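Local coordinates for putative major capsid protein (Cafeteriavirus-dependent mavirus, PDB 6G43), which probably builds the icosahedral capsid shell of the virophage, three copies, each probably of double jelly-roll fold, joining into a trimeric capsomer, at residues 150-155 with 350-355. Numbering follows the deposited sequence.
Sequences EYNKIK and PDQLAG
Gln352 reads Asn152 with both halves of its terminal amide. Its NE2 gives a hydrogen bond to the backbone O of Asn152, 2.9 Å away, in the carbonyl plane and on a lone pair. Its OE1 in turn accepts from ND2 of the Asn152 side chain at 3.2 Å, a nearly straight bond that also falls on a lone pair. The two amide planes are turned 52° from each other, yet each donor keeps its acceptor close to its own plane. Asn152 reaches OE1 because its CG sits between the backbone N and the carbonyl carbon (chi1 83°).

A second N-H of Gln352 NE2 turns back to the O of Pro350, 3.0 Å away, entering from above that carbonyl plane. This needs the bend in the glutamine chain at chi2 (-64°), which folds the amide over its own backbone. With both N-H groups used and OE1 engaged, the amide has little freedom to rotate or flip. Beside it, the Pro350 ring fits against the 150-155 backbone: CG lies 3.6 Å from Tyr151 O, and CD1 of Ile154 packs on the same CG at 3.6 Å.

Further out, Asn152 OD1 accepts from the backbone N of Phe420, which fixes which way round the asparagine amide sits. Asp246 holds Ile154 N through its side chain, while backbone bonding of Gln352 with Gln341 ties its loop to strand 334-341. Tyr151 also packs on Gly166 of a neighbouring subunit. The contact is thus loop-to-loop packing: it brings the long loop between helix 136-142 and strand 183-186 against the loop entering strand 355-363, part of the C-terminal region assigned to the hexon-like V20 family, whose members are built on a double jelly roll.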
loop_
_atom_site.group_PDB
_atom_site.type_symbol
_atom_site.label_atom_id
_atom_site.label_comp_id
_atom_site.label_asym_id
_atom_site.label_seq_id
_atom_site.Cartn_x
_atom_site.Cartn_y
_atom_site.Cartn_z
ATOM N N GLU A 150 13.760 -5.869 9.916
ATOM C CA GLU A 150 13.189 -4.917 10.857
ATOM C C GLU A 150 13.721 -5.111 12.284
ATOM O O GLU A 150 13.687 -4.171 13.084
ATOM C CB GLU A 150 11.663 -5.045 10.851
ATOM C CG GLU A 150 11.020 -4.675 9.521
ATOM C CD GLU A 150 9.506 -4.762 9.560
ATOM O OE1 GLU A 150 8.848 -3.705 9.625
ATOM O OE2 GLU A 150 8.975 -5.889 9.539
ATOM N N TYR A 151 14.209 -6.316 12.595
ATOM C CA TYR A 151 14.592 -6.694 13.964
ATOM C C TYR A 151 15.938 -7.415 14.008
ATOM O O TYR A 151 16.355 -8.027 13.023
ATOM C CB TYR A 151 13.471 -7.534 14.600
ATOM C CG TYR A 151 12.185 -6.746 14.673
ATOM C CD1 TYR A 151 12.043 -5.710 15.592
ATOM C CD2 TYR A 151 11.140 -6.977 13.775
ATOM C CE1 TYR A 151 10.890 -4.947 15.646
ATOM C CE2 TYR A 151 9.975 -6.216 13.822
ATOM C CZ TYR A 151 9.858 -5.200 14.760
ATOM O OH TYR A 151 8.721 -4.431 14.822
ATOM N N ASN A 152 16.620 -7.318 15.148
ATOM C CA ASN A 152 17.989 -7.842 15.298
ATOM C C ASN A 152 18.055 -9.365 15.458
ATOM O O ASN A 152 19.109 -9.964 15.250
ATOM C CB ASN A 152 18.715 -7.141 16.457
ATOM C CG ASN A 152 18.395 -7.745 17.819
ATOM O OD1 ASN A 152 17.230 -7.865 18.198
ATOM N ND2 ASN A 152 19.433 -8.118 18.566
ATOM N N LYS A 153 16.936 -9.968 15.858
ATOM C CA LYS A 153 16.762 -11.418 15.879
ATOM C C LYS A 153 15.546 -11.787 15.031
ATOM O O LYS A 153 14.541 -11.076 15.040
ATOM C CB LYS A 153 16.553 -11.909 17.312
ATOM C CG LYS A 153 17.768 -11.772 18.212
ATOM C CD LYS A 153 17.521 -12.417 19.570
ATOM C CE LYS A 153 18.774 -12.385 20.432
ATOM N NZ LYS A 153 18.580 -13.055 21.751
ATOM N N ILE A 154 15.652 -12.900 14.306
ATOM C CA ILE A 154 14.555 -13.450 13.513
ATOM C C ILE A 154 14.128 -14.779 14.130
ATOM O O ILE A 154 14.950 -15.686 14.289
ATOM C CB ILE A 154 14.983 -13.673 12.045
ATOM C CG1 ILE A 154 15.234 -12.324 11.357
ATOM C CG2 ILE A 154 13.915 -14.452 11.279
ATOM C CD1 ILE A 154 16.085 -12.416 10.108
ATOM N N LYS A 155 12.845 -14.884 14.469
ATOM C CA LYS A 155 12.252 -16.130 14.951
ATOM C C LYS A 155 11.099 -16.546 14.041
ATOM O O LYS A 155 10.492 -15.708 13.369
ATOM C CB LYS A 155 11.788 -15.974 16.400
ATOM C CG LYS A 155 12.914 -15.554 17.330
ATOM C CD LYS A 155 12.658 -15.921 18.782
ATOM C CE LYS A 155 13.861 -15.550 19.637
ATOM N NZ LYS A 155 13.723 -16.006 21.046
ATOM N N PRO A 350 20.850 -11.292 11.349
ATOM C CA PRO A 350 20.798 -9.914 10.845
ATOM C C PRO A 350 22.029 -9.073 11.183
ATOM O O PRO A 350 22.738 -9.364 12.152
ATOM C CB PRO A 350 19.573 -9.333 11.556
ATOM C CG PRO A 350 18.686 -10.504 11.758
ATOM C CD PRO A 350 19.621 -11.628 12.095
ATOM N N ASP A 351 22.269 -8.043 10.375
ATOM C CA ASP A 351 23.301 -7.058 10.664
ATOM C C ASP A 351 22.916 -6.318 11.937
ATOM O O ASP A 351 21.838 -5.730 12.017
ATOM C CB ASP A 351 23.441 -6.058 9.511
ATOM C CG ASP A 351 24.117 -6.654 8.283
ATOM O OD1 ASP A 351 24.862 -7.653 8.401
ATOM O OD2 ASP A 351 23.910 -6.098 7.183
ATOM N N GLN A 352 23.793 -6.375 12.932
ATOM C CA GLN A 352 23.543 -5.745 14.219
ATOM C C GLN A 352 23.906 -4.263 14.132
ATOM O O GLN A 352 25.086 -3.907 14.146
ATOM C CB GLN A 352 24.336 -6.454 15.325
ATOM C CG GLN A 352 24.038 -7.946 15.460
ATOM C CD GLN A 352 22.601 -8.231 15.878
ATOM O OE1 GLN A 352 22.186 -7.867 16.981
ATOM N NE2 GLN A 352 21.837 -8.888 15.005
ATOM N N LEU A 353 22.886 -3.413 13.994
ATOM C CA LEU A 353 23.058 -1.962 14.075
ATOM C C LEU A 353 22.645 -1.481 15.462
ATOM O O LEU A 353 21.804 -2.101 16.123
ATOM C CB LEU A 353 22.228 -1.228 13.014
ATOM C CG LEU A 353 22.240 -1.719 11.566
ATOM C CD1 LEU A 353 21.481 -0.736 10.686
ATOM C CD2 LEU A 353 23.656 -1.897 11.057
ATOM N N ALA A 354 23.242 -0.376 15.896
ATOM C CA ALA A 354 22.892 0.244 17.166
ATOM C C ALA A 354 21.687 1.168 16.999
ATOM O O ALA A 354 21.445 1.707 15.915
ATOM C CB ALA A 354 24.076 1.023 17.712
ATOM N N GLY A 355 20.933 1.329 18.083
ATOM C CA GLY A 355 19.910 2.361 18.178
ATOM C C GLY A 355 20.569 3.676 18.555
ATOM O O GLY A 355 21.058 3.825 19.677
#